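Side-chain contact in pectate lyase 47 (Bacillus sp. TS-47, PDB 1VBL), which probably cleaves pectate by calcium-dependent beta-elimination, as a secreted thermostable lyase of polysaccharide lyase family 1: residues A[33-38]-A[42-47]. Numbering follows the deposited sequence.
Sequences FVVTNR and IQALGG
F33 lays one face of its ring over the methyl of A44, in a CH-pi contact with CB of A44 3.9 Å from the ring centroid and 26° off the normal. CB of A44 sits nearer the end of the ring joined to the F33 backbone, 3.6 Å from CG of F33. With CG anti to the carbonyl carbon (chi1 -44°), the ring lies beside A44, bringing CE1 to 3.6 Å from the carbonyl O of A44. V35, two residues on along the strand, places CG1 3.8 Å from CB of A44. Alanine suits this place because its short side chain lets the helix lie close to the strand. An alanine in place of F33 would probably open a gap and leave the A44 methyl without its aromatic cover. Strand 32-35 pairs in parallel with strand 59-63, whose I61 touches F33, V35 and A44, and helix 38-44 packs against them, in a family built on the parallel beta-helix. N37 is the N-cap, its OD1 taking the N-H of E40, and a Schellman motif at G46, where positive phi suits glycine, follows the helix. I42 N donates a hydrogen bond to R38 O at 3.0 Å. The long, extended R38 chain carries its guanidinium out to R125, whose carbonyl O accepts a hydrogen bond from NE; isoleucine suits position 42 because its CD1 gives the guanidinium face an apolar neighbour, 3.1 Å from that plane, toward its rim.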
loop_
_atom_site.group_PDB
_atom_site.type_symbol
_atom_site.label_atom_id
_atom_site.label_comp_id
_atom_site.label_asym_id
_atom_site.label_seq_id
_atom_site.Cartn_x
_atom_site.Cartn_y
_atom_site.Cartn_z
ATOM N N PHE A 33 25.099 4.426 -0.833
ATOM C CA PHE A 33 24.973 5.622 -0.014
ATOM C C PHE A 33 24.313 5.414 1.339
ATOM O O PHE A 33 23.631 4.418 1.580
ATOM C CB PHE A 33 24.169 6.695 -0.759
ATOM C CG PHE A 33 24.549 6.862 -2.204
ATOM C CD1 PHE A 33 24.118 5.949 -3.162
ATOM C CD2 PHE A 33 25.335 7.935 -2.609
ATOM C CE1 PHE A 33 24.462 6.105 -4.505
ATOM C CE2 PHE A 33 25.686 8.101 -3.950
ATOM C CZ PHE A 33 25.248 7.184 -4.900
ATOM N N VAL A 34 24.536 6.383 2.217
ATOM C CA VAL A 34 23.925 6.403 3.537
ATOM C C VAL A 34 23.277 7.782 3.572
ATOM O O VAL A 34 23.967 8.799 3.446
ATOM C CB VAL A 34 24.967 6.295 4.664
ATOM C CG1 VAL A 34 24.271 6.387 6.012
ATOM C CG2 VAL A 34 25.720 4.972 4.552
ATOM N N VAL A 35 21.957 7.822 3.717
ATOM C CA VAL A 35 21.248 9.096 3.732
ATOM C C VAL A 35 20.516 9.343 5.042
ATOM O O VAL A 35 20.023 8.408 5.676
ATOM C CB VAL A 35 20.250 9.185 2.553
ATOM C CG1 VAL A 35 21.006 9.058 1.238
ATOM C CG2 VAL A 35 19.195 8.088 2.664
ATOM N N THR A 36 20.444 10.613 5.435
ATOM C CA THR A 36 19.799 10.994 6.685
ATOM C C THR A 36 18.714 12.067 6.541
ATOM O O THR A 36 18.091 12.456 7.529
ATOM C CB THR A 36 20.850 11.497 7.699
ATOM O OG1 THR A 36 21.473 12.683 7.192
ATOM C CG2 THR A 36 21.924 10.439 7.921
ATOM N N ASN A 37 18.492 12.549 5.322
ATOM C CA ASN A 37 17.464 13.560 5.086
ATOM C C ASN A 37 17.002 13.562 3.634
ATOM O O ASN A 37 17.586 12.889 2.789
ATOM C CB ASN A 37 17.969 14.956 5.484
ATOM C CG ASN A 37 19.180 15.390 4.685
ATOM O OD1 ASN A 37 19.157 15.398 3.457
ATOM N ND2 ASN A 37 20.248 15.766 5.385
ATOM N N ARG A 38 15.954 14.328 3.351
ATOM C CA ARG A 38 15.387 14.401 2.011
ATOM C C ARG A 38 16.394 14.716 0.914
ATOM O O ARG A 38 16.440 14.034 -0.109
ATOM C CB ARG A 38 14.256 15.434 1.968
ATOM C CG ARG A 38 13.591 15.544 0.600
ATOM C CD ARG A 38 12.396 16.484 0.618
ATOM N NE ARG A 38 11.821 16.630 -0.715
ATOM C CZ ARG A 38 12.431 17.235 -1.731
ATOM N NH1 ARG A 38 13.639 17.762 -1.567
ATOM N NH2 ARG A 38 11.838 17.302 -2.914
ATOM N N ILE A 42 17.427 12.272 -2.268
ATOM C CA ILE A 42 17.249 12.623 -3.672
ATOM C C ILE A 42 18.585 12.661 -4.412
ATOM O O ILE A 42 18.659 12.331 -5.597
ATOM C CB ILE A 42 16.514 13.981 -3.812
ATOM C CG1 ILE A 42 15.074 13.828 -3.306
ATOM C CG2 ILE A 42 16.511 14.435 -5.271
ATOM C CD1 ILE A 42 14.239 15.087 -3.398
ATOM N N GLN A 43 19.646 13.051 -3.709
ATOM C CA GLN A 43 20.971 13.100 -4.319
ATOM C C GLN A 43 21.456 11.675 -4.589
ATOM O O GLN A 43 21.963 11.378 -5.669
ATOM C CB GLN A 43 21.950 13.839 -3.398
ATOM C CG GLN A 43 21.519 15.269 -3.106
ATOM C CD GLN A 43 22.478 16.013 -2.205
ATOM O OE1 GLN A 43 22.892 15.505 -1.161
ATOM N NE2 GLN A 43 22.828 17.234 -2.596
ATOM N N ALA A 44 21.279 10.788 -3.615
ATOM C CA ALA A 44 21.699 9.398 -3.778
ATOM C C ALA A 44 20.948 8.739 -4.930
ATOM O O ALA A 44 21.491 7.885 -5.630
ATOM C CB ALA A 44 21.463 8.621 -2.490
ATOM N N LEU A 45 19.699 9.145 -5.127
ATOM C CA LEU A 45 18.875 8.592 -6.193
ATOM C C LEU A 45 19.156 9.204 -7.567
ATOM O O LEU A 45 18.601 8.758 -8.570
ATOM C CB LEU A 45 17.391 8.755 -5.841
ATOM C CG LEU A 45 16.846 7.787 -4.785
ATOM C CD1 LEU A 45 15.509 8.287 -4.250
ATOM C CD2 LEU A 45 16.689 6.400 -5.405
ATOM N N GLY A 46 20.011 10.219 -7.625
ATOM C CA GLY A 46 20.307 10.814 -8.917
ATOM C C GLY A 46 20.620 12.298 -8.936
ATOM O O GLY A 46 21.316 12.763 -9.835
ATOM N N GLY A 47 20.099 13.046 -7.969
ATOM C CA GLY A 47 20.372 14.472 -7.919
ATOM C C GLY A 47 19.212 15.365 -8.315
ATOM O O GLY A 47 19.249 16.574 -8.086
#